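DELTA1-pyrroline-2-carboxylate reductase (PDB 6T3E) reduces Delta1-pyrroline-2-carboxylate to L-proline, probably with NADH as the hydride donor. Local coordinates at residues B[111-116]-B[329-334]; B[33-38]-B[341-346]; B[41-46]-B[139-144]. One frame throughout, in Å; residues are numbered along the deposited sequence.

Interaction 1 of 3, residues B[111-116]-B[329-334]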
loop_
_atom_site.group_PDB
_atom_site.type_symbol
_atom_site.label_atom_id
_atom_site.label_comp_id
_atom_site.label_asym_id
_atom_site.label_seq_id
_atom_site.Cartn_x
_atom_site.Cartn_y
_atom_site.Cartn_z
ATOM N N ILE B 111 6.671 6.290 5.926
ATOM C CA ILE B 111 6.395 5.025 6.595
ATOM C C ILE B 111 5.268 5.232 7.592
ATOM O O ILE B 111 5.308 6.180 8.385
ATOM C CB ILE B 111 7.638 4.467 7.306
ATOM C CG1 ILE B 111 8.723 4.142 6.275
ATOM C CG2 ILE B 111 7.247 3.249 8.182
ATOM C CD1 ILE B 111 9.955 3.468 6.844
ATOM N N LEU B 112 4.269 4.341 7.552
ATOM C CA LEU B 112 3.129 4.371 8.457
ATOM C C LEU B 112 3.153 3.117 9.322
ATOM O O LEU B 112 3.282 1.999 8.810
ATOM C CB LEU B 112 1.797 4.468 7.696
ATOM C CG LEU B 112 0.526 4.600 8.564
ATOM C CD1 LEU B 112 0.163 6.066 8.804
ATOM C CD2 LEU B 112 -0.664 3.883 7.975
ATOM N N LEU B 113 3.060 3.311 10.634
ATOM C CA LEU B 113 3.045 2.230 11.606
ATOM C C LEU B 113 1.648 2.132 12.186
ATOM O O LEU B 113 1.124 3.122 12.714
ATOM C CB LEU B 113 4.046 2.493 12.729
ATOM C CG LEU B 113 4.768 1.329 13.384
ATOM C CD1 LEU B 113 5.694 0.702 12.376
ATOM C CD2 LEU B 113 5.551 1.859 14.563
ATOM N N ASN B 114 1.078 0.936 12.142
ATOM C CA ASN B 114 -0.255 0.675 12.660
ATOM C C ASN B 114 -0.159 -0.256 13.865
ATOM O O ASN B 114 0.777 -1.061 13.984
ATOM C CB ASN B 114 -1.162 0.048 11.596
ATOM C CG ASN B 114 -1.511 0.998 10.492
ATOM O OD1 ASN B 114 -0.852 1.006 9.430
ATOM N ND2 ASN B 114 -2.582 1.772 10.692
ATOM N N ASP B 115 -1.179 -0.167 14.726
ATOM C CA ASP B 115 -1.245 -0.990 15.918
ATOM C C ASP B 115 -1.855 -2.337 15.565
ATOM O O ASP B 115 -2.987 -2.384 15.058
ATOM C CB ASP B 115 -2.071 -0.290 16.988
ATOM C CG ASP B 115 -2.102 -1.046 18.297
ATOM O OD1 ASP B 115 -1.651 -2.200 18.374
ATOM O OD2 ASP B 115 -2.537 -0.434 19.284
ATOM N N PRO B 116 -1.137 -3.444 15.779
ATOM C CA PRO B 116 -1.708 -4.745 15.402
ATOM C C PRO B 116 -2.988 -5.099 16.149
ATOM O O PRO B 116 -3.809 -5.865 15.623
ATOM C CB PRO B 116 -0.585 -5.741 15.732
ATOM C CG PRO B 116 0.672 -4.881 15.809
ATOM C CD PRO B 116 0.208 -3.570 16.367
ATOM N N ILE B 329 10.876 -3.548 10.562
ATOM C CA ILE B 329 11.751 -3.762 11.711
ATOM C C ILE B 329 12.494 -2.479 12.059
ATOM O O ILE B 329 12.774 -2.207 13.234
ATOM C CB ILE B 329 12.707 -4.948 11.470
ATOM C CG1 ILE B 329 13.341 -5.381 12.791
ATOM C CG2 ILE B 329 13.773 -4.606 10.458
ATOM C CD1 ILE B 329 12.356 -5.983 13.747
ATOM N N THR B 330 12.836 -1.674 11.054
ATOM C CA THR B 330 13.500 -0.410 11.340
ATOM C C THR B 330 12.522 0.639 11.883
ATOM O O THR B 330 12.834 1.331 12.862
ATOM C CB THR B 330 14.210 0.065 10.078
ATOM O OG1 THR B 330 15.182 -0.921 9.708
ATOM C CG2 THR B 330 14.914 1.388 10.310
ATOM N N ALA B 331 11.307 0.708 11.323
ATOM C CA ALA B 331 10.319 1.665 11.810
ATOM C C ALA B 331 9.920 1.375 13.246
ATOM O O ALA B 331 9.774 2.305 14.050
ATOM C CB ALA B 331 9.079 1.639 10.929
ATOM N N LYS B 332 9.755 0.093 13.599
ATOM C CA LYS B 332 9.373 -0.215 14.971
ATOM C C LYS B 332 10.545 0.011 15.916
ATOM O O LYS B 332 10.363 0.525 17.023
ATOM C CB LYS B 332 8.866 -1.658 15.066
ATOM C CG LYS B 332 8.337 -2.087 16.446
ATOM C CD LYS B 332 6.804 -1.850 16.600
ATOM C CE LYS B 332 6.246 -2.287 17.985
ATOM N NZ LYS B 332 5.198 -1.359 18.545
ATOM N N LEU B 333 11.757 -0.278 15.445
ATOM C CA LEU B 333 12.978 0.072 16.162
ATOM C C LEU B 333 13.020 1.565 16.453
ATOM O O LEU B 333 13.259 1.986 17.592
ATOM C CB LEU B 333 14.183 -0.374 15.324
ATOM C CG LEU B 333 15.623 -0.243 15.795
ATOM C CD1 LEU B 333 16.246 1.061 15.376
ATOM C CD2 LEU B 333 15.675 -0.418 17.291
ATOM N N ALA B 334 12.811 2.382 15.421
ATOM C CA ALA B 334 12.878 3.824 15.600
ATOM C C ALA B 334 11.718 4.331 16.444
ATOM O O ALA B 334 11.899 5.216 17.288
ATOM C CB ALA B 334 12.893 4.511 14.239
#

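Interaction 2 of 3, residues B[33-38]-B[341-346]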
loop_
_atom_site.group_PDB
_atom_site.type_symbol
_atom_site.label_atom_id
_atom_site.label_comp_id
_atom_site.label_asym_id
_atom_site.label_seq_id
_atom_site.Cartn_x
_atom_site.Cartn_y
_atom_site.Cartn_z
ATOM N N LEU B 33 14.732 11.056 13.343
ATOM C CA LEU B 33 15.213 9.692 13.127
ATOM C C LEU B 33 16.736 9.605 13.159
ATOM O O LEU B 33 17.291 8.629 13.675
ATOM C CB LEU B 33 14.697 9.147 11.789
ATOM C CG LEU B 33 13.217 8.790 11.593
ATOM C CD1 LEU B 33 12.781 7.755 12.644
ATOM C CD2 LEU B 33 12.274 9.987 11.558
ATOM N N GLU B 34 17.432 10.601 12.612
ATOM C CA GLU B 34 18.892 10.524 12.533
ATOM C C GLU B 34 19.480 10.394 13.925
ATOM O O GLU B 34 20.479 9.705 14.141
ATOM C CB GLU B 34 19.449 11.766 11.831
ATOM C CG GLU B 34 19.830 11.593 10.371
ATOM C CD GLU B 34 20.161 12.921 9.707
ATOM O OE1 GLU B 34 19.410 13.347 8.804
ATOM O OE2 GLU B 34 21.169 13.541 10.101
ATOM N N LYS B 35 18.822 11.037 14.874
ATOM C CA LYS B 35 19.174 11.037 16.283
ATOM C C LYS B 35 19.008 9.649 16.912
ATOM O O LYS B 35 19.849 9.220 17.708
ATOM C CB LYS B 35 18.276 12.106 16.893
ATOM C CG LYS B 35 18.243 12.466 18.331
ATOM C CD LYS B 35 17.147 13.561 18.397
ATOM C CE LYS B 35 17.674 14.823 17.732
ATOM N NZ LYS B 35 17.535 14.974 16.214
ATOM N N LEU B 36 17.938 8.927 16.554
ATOM C CA LEU B 36 17.526 7.694 17.231
ATOM C C LEU B 36 18.331 6.456 16.833
ATOM O O LEU B 36 18.562 5.583 17.674
ATOM C CB LEU B 36 16.047 7.443 16.966
ATOM C CG LEU B 36 15.115 8.485 17.562
ATOM C CD1 LEU B 36 13.682 8.241 17.079
ATOM C CD2 LEU B 36 15.206 8.474 19.072
ATOM N N ILE B 37 18.651 6.288 15.545
ATOM C CA ILE B 37 19.133 5.007 15.025
ATOM C C ILE B 37 20.517 5.125 14.387
ATOM O O ILE B 37 20.841 6.115 13.721
ATOM C CB ILE B 37 18.124 4.423 14.025
ATOM C CG1 ILE B 37 17.947 5.369 12.849
ATOM C CG2 ILE B 37 16.796 4.241 14.700
ATOM C CD1 ILE B 37 16.765 5.024 11.969
ATOM N N SER B 38 21.323 4.082 14.569
ATOM C CA SER B 38 22.667 3.953 14.025
ATOM C C SER B 38 22.730 2.686 13.185
ATOM O O SER B 38 21.855 1.821 13.277
ATOM C CB SER B 38 23.718 3.887 15.138
ATOM O OG SER B 38 23.523 2.726 15.943
ATOM N N HIS B 341 12.827 7.978 24.371
ATOM C CA HIS B 341 13.630 9.193 24.368
ATOM C C HIS B 341 12.797 10.463 24.417
ATOM O O HIS B 341 13.353 11.540 24.657
ATOM C CB HIS B 341 14.513 9.231 23.112
ATOM C CG HIS B 341 15.761 8.412 23.216
ATOM N ND1 HIS B 341 15.761 7.037 23.123
ATOM C CD2 HIS B 341 17.052 8.777 23.393
ATOM C CE1 HIS B 341 16.998 6.589 23.244
ATOM N NE2 HIS B 341 17.801 7.625 23.406
ATOM N N GLY B 342 11.475 10.348 24.308
ATOM C CA GLY B 342 10.610 11.515 24.254
ATOM C C GLY B 342 10.789 12.345 23.003
ATOM O O GLY B 342 10.670 13.571 23.054
ATOM N N VAL B 343 11.060 11.703 21.875
ATOM C CA VAL B 343 11.321 12.375 20.606
ATOM C C VAL B 343 10.088 12.257 19.723
ATOM O O VAL B 343 9.403 11.228 19.713
ATOM C CB VAL B 343 12.574 11.774 19.937
ATOM C CG1 VAL B 343 12.628 12.085 18.473
ATOM C CG2 VAL B 343 13.822 12.290 20.633
ATOM N N GLY B 344 9.781 13.324 19.008
ATOM C CA GLY B 344 8.644 13.370 18.116
ATOM C C GLY B 344 7.541 14.250 18.679
ATOM O O GLY B 344 7.512 14.594 19.861
ATOM N N THR B 345 6.584 14.551 17.808
ATOM C CA THR B 345 5.468 15.435 18.117
ATOM C C THR B 345 4.162 14.674 17.937
ATOM O O THR B 345 4.004 13.929 16.968
ATOM C CB THR B 345 5.485 16.685 17.217
ATOM O OG1 THR B 345 5.891 16.320 15.897
ATOM C CG2 THR B 345 6.459 17.718 17.741
ATOM N N ASN B 346 3.229 14.850 18.873
ATOM C CA ASN B 346 1.943 14.170 18.797
ATOM C C ASN B 346 0.948 15.018 18.016
ATOM O O ASN B 346 0.934 16.244 18.142
ATOM C CB ASN B 346 1.413 13.888 20.205
ATOM C CG ASN B 346 2.105 12.707 20.865
ATOM O OD1 ASN B 346 1.995 11.563 20.411
ATOM N ND2 ASN B 346 2.849 12.986 21.931
#

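Interaction 3 of 3, residues B[41-46]-B[139-144]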
loop_
_atom_site.group_PDB
_atom_site.type_symbol
_atom_site.label_atom_id
_atom_site.label_comp_id
_atom_site.label_asym_id
_atom_site.label_seq_id
_atom_site.Cartn_x
_atom_site.Cartn_y
_atom_site.Cartn_z
ATOM N N GLU B 41 22.907 -0.870 14.932
ATOM C CA GLU B 41 21.589 -1.298 15.395
ATOM C C GLU B 41 20.742 -1.822 14.237
ATOM O O GLU B 41 20.090 -2.867 14.352
ATOM C CB GLU B 41 20.890 -0.140 16.110
ATOM C CG GLU B 41 21.185 -0.078 17.595
ATOM C CD GLU B 41 20.674 1.198 18.253
ATOM O OE1 GLU B 41 20.623 1.242 19.507
ATOM O OE2 GLU B 41 20.332 2.156 17.516
ATOM N N VAL B 42 20.733 -1.094 13.111
ATOM C CA VAL B 42 19.893 -1.460 11.973
ATOM C C VAL B 42 20.360 -2.771 11.367
ATOM O O VAL B 42 19.540 -3.579 10.907
ATOM C CB VAL B 42 19.883 -0.333 10.919
ATOM C CG1 VAL B 42 18.865 -0.627 9.825
ATOM C CG2 VAL B 42 19.543 0.987 11.568
ATOM N N ILE B 43 21.672 -3.010 11.362
ATOM C CA ILE B 43 22.188 -4.270 10.844
ATOM C C ILE B 43 21.651 -5.432 11.667
ATOM O O ILE B 43 21.117 -6.408 11.124
ATOM C CB ILE B 43 23.726 -4.244 10.827
ATOM C CG1 ILE B 43 24.223 -3.421 9.629
ATOM C CG2 ILE B 43 24.294 -5.671 10.848
ATOM C CD1 ILE B 43 25.614 -2.891 9.791
ATOM N N GLU B 44 21.729 -5.314 12.996
ATOM C CA GLU B 44 21.183 -6.354 13.860
ATOM C C GLU B 44 19.689 -6.528 13.634
ATOM O O GLU B 44 19.193 -7.659 13.559
ATOM C CB GLU B 44 21.464 -6.024 15.328
ATOM C CG GLU B 44 22.943 -6.022 15.696
ATOM C CD GLU B 44 23.218 -5.380 17.049
ATOM O OE1 GLU B 44 22.353 -5.461 17.950
ATOM O OE2 GLU B 44 24.304 -4.783 17.203
ATOM N N SER B 45 18.964 -5.419 13.469
ATOM C CA SER B 45 17.509 -5.491 13.373
ATOM C C SER B 45 17.064 -6.108 12.057
ATOM O O SER B 45 16.147 -6.938 12.037
ATOM C CB SER B 45 16.907 -4.096 13.525
ATOM O OG SER B 45 17.391 -3.463 14.691
ATOM N N VAL B 46 17.695 -5.712 10.945
ATOM C CA VAL B 46 17.337 -6.282 9.651
ATOM C C VAL B 46 17.679 -7.772 9.622
ATOM O O VAL B 46 16.952 -8.585 9.038
ATOM C CB VAL B 46 18.026 -5.506 8.511
ATOM C CG1 VAL B 46 17.968 -6.304 7.215
ATOM C CG2 VAL B 46 17.396 -4.119 8.310
ATOM N N SER B 139 22.450 -4.978 2.973
ATOM C CA SER B 139 23.706 -5.400 2.367
ATOM C C SER B 139 24.771 -5.646 3.424
ATOM O O SER B 139 25.708 -6.419 3.187
ATOM C CB SER B 139 24.183 -4.368 1.335
ATOM O OG SER B 139 23.155 -4.050 0.401
ATOM N N GLY B 140 24.661 -4.991 4.584
ATOM C CA GLY B 140 25.623 -5.240 5.646
ATOM C C GLY B 140 25.563 -6.663 6.175
ATOM O O GLY B 140 26.598 -7.314 6.348
ATOM N N VAL B 141 24.353 -7.183 6.405
ATOM C CA VAL B 141 24.249 -8.562 6.881
ATOM C C VAL B 141 24.706 -9.526 5.794
ATOM O O VAL B 141 25.396 -10.508 6.080
ATOM C CB VAL B 141 22.829 -8.892 7.400
ATOM C CG1 VAL B 141 22.380 -7.864 8.427
ATOM C CG2 VAL B 141 21.822 -8.989 6.281
ATOM N N ALA B 142 24.355 -9.257 4.532
ATOM C CA ALA B 142 24.800 -10.152 3.468
ATOM C C ALA B 142 26.311 -10.112 3.323
ATOM O O ALA B 142 26.944 -11.146 3.089
ATOM C CB ALA B 142 24.124 -9.803 2.146
ATOM N N THR B 143 26.910 -8.929 3.478
ATOM C CA THR B 143 28.365 -8.807 3.403
ATOM C C THR B 143 29.056 -9.660 4.469
ATOM O O THR B 143 30.112 -10.245 4.212
ATOM C CB THR B 143 28.760 -7.330 3.524
ATOM O OG1 THR B 143 28.167 -6.593 2.448
ATOM C CG2 THR B 143 30.281 -7.140 3.505
ATOM N N LYS B 144 28.463 -9.761 5.665
ATOM C CA LYS B 144 29.056 -10.570 6.732
ATOM C C LYS B 144 29.230 -12.028 6.319
ATOM O O LYS B 144 30.218 -12.673 6.689
ATOM C CB LYS B 144 28.196 -10.495 7.989
ATOM C CG LYS B 144 28.823 -9.716 9.118
ATOM C CD LYS B 144 28.068 -9.939 10.419
ATOM C CE LYS B 144 26.616 -9.507 10.287
ATOM N NZ LYS B 144 25.870 -9.721 11.559
#

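Interaction 1 of 3, residues B[111-116]-B[329-334]
L113 and I111, two residues apart on strand 107-114, reach the same methyl group of helix 324-341, the CB of A331. The strand and helix segments cross at -72° with 9.3 Å between their axes, and across this distance branched side chains on the strand meet an alanine on the helix. In L113, CB points toward the helix but stays 5.4 Å from A331 CB, and CG closes that gap only slightly, to 5.0 Å. The fork does the touching. CD1 comes to 3.8 Å from A331 CB, near the backbone N of the next residue, K332, while CD2 runs out alongside the lysine chain and lies 4.4 Å from K332 CD. I111 supplies the second flank of the methyl: with CG2 anti to the backbone N, that branch drops onto A331 and brings I111 CG2 within 3.7 Å of A331 CB. A331 also packs on M125 of the neighbouring strand 121-126, and I111 touches K91, a residue of the proline pocket, on strand 87-95. The helix thus lies across one face of the mixed sheet. No hydrogen bond links the segments, and K332 NZ and D115 OD1 remain 6.9 Å apart, so cohesion here rests on buried hydrocarbon rather than on charge.

Interaction 2 of 3, residues B[33-38]-B[341-346]
The imidazole of H341 and the isobutyl group of L36 lie side by side, heading opposite ways, at the end of helix 324-341. The methyl L36 CD2 approaches the ring obliquely at its root, 4.2 Å from H341 CG and equally far from H341 CB. The flat group is also held through its polar side, because H341 ND1 is hydrogen-bonded to K337 O, one turn back in the same helix. The two methyls of L36 have different partners: CD2 lies by H341, whereas L36 CD1 lies 4.2 Å from V343 CG1. A chi1 of -65° sets CG of L36 beside the backbone N, and chi2 near 180° then brings the methyls to H341 and V343. The chain leaves helix 324-341 here through a Schellman motif, in which V343 N bonds to A338 O, G342 N bonds to L339 O, and G342 takes the positive phi of 67° as the C-prime residue. The reversal turns V343 back onto helix 30-36 and sends the chain on to strand 345-346, which joins the mixed sheet antiparallel to strand 26-28 through T345 and L27. L28 of that strand packs on V343 as well as on L33. The second methyl of V343, CG2, meets the aliphatic part of K35 at its CD, again 4.2 Å away. Beyond CD the lysine bends, with chi3 at -71°, and returns NZ to S31 O within its own helix. The helix it belongs to ends here too: L33 O accepts from both L36 N and I37 N, and L36 O receives K337 NZ from helix 324-341.

Interaction 3 of 3, residues B[41-46]-B[139-144]
I43 and V141 bring helices 39-54 and 128-146 together, with their CA atoms 6.2 Å apart. V141 points toward the partner helix, and its CG1 does the touching. Placed anti to the carbonyl carbon (chi1 -52°), this methyl rests against the backbone at I43 O and lies 3.8 Å from I43 CG2. The longer branch of I43 takes another route: its CG1 stands 4.6 Å from G140 CA, where the absence of a side chain lets the isoleucine come close to the helix backbone. At the border, K144 stretches across so that its NZ is 4.4 Å from I43 CG2, though the charge is engaged by a salt bridge to E47, farther along helix 39-54. Each helix also carries a hydroxyl folded onto its own backbone. T143 OG1 donates to S139 O at 2.6 Å, tilted 34° from the carbonyl plane, while T143 N reaches the same oxygen from the opposite face. On helix 39-54, S45 OG bonds to E41 O at 2.8 Å from above the carbonyl plane, and S45 N shares that acceptor. T143 OG1 is further linked to N243 of strand 241-244. Around the pair, helix 161-173 packs on I43, T143 and K144, helix 324-341 lies on V42, S45 and V46, and F318 of strand 316-319 touches S139 and A142, placing helix 128-146 against the parallel sheet, which is consistent with a Rossmann-type dinucleotide-binding domain.

How the interactions relate
Helix 324-341 ties the three contacts together. Its middle forms interaction 1 and its end leads into interaction 2, whose centre lies 13 Å away; between them, I37 packs on L333 and A334, and L33 on A334. Interaction 3, centred 18 Å from interaction 1, meets the same helix where I329 packs on S45 and T330 on V42. Helices 30-36 and 39-54, consecutive in the chain, join interactions 2 and 3. Interactions 1 and 3 lie near the ligands: the I111 side chain is about 9 Å from the bound proline, and that of V141 about 11 Å from NADH, on the helix that also carries the proline-pocket residues T131 and R134.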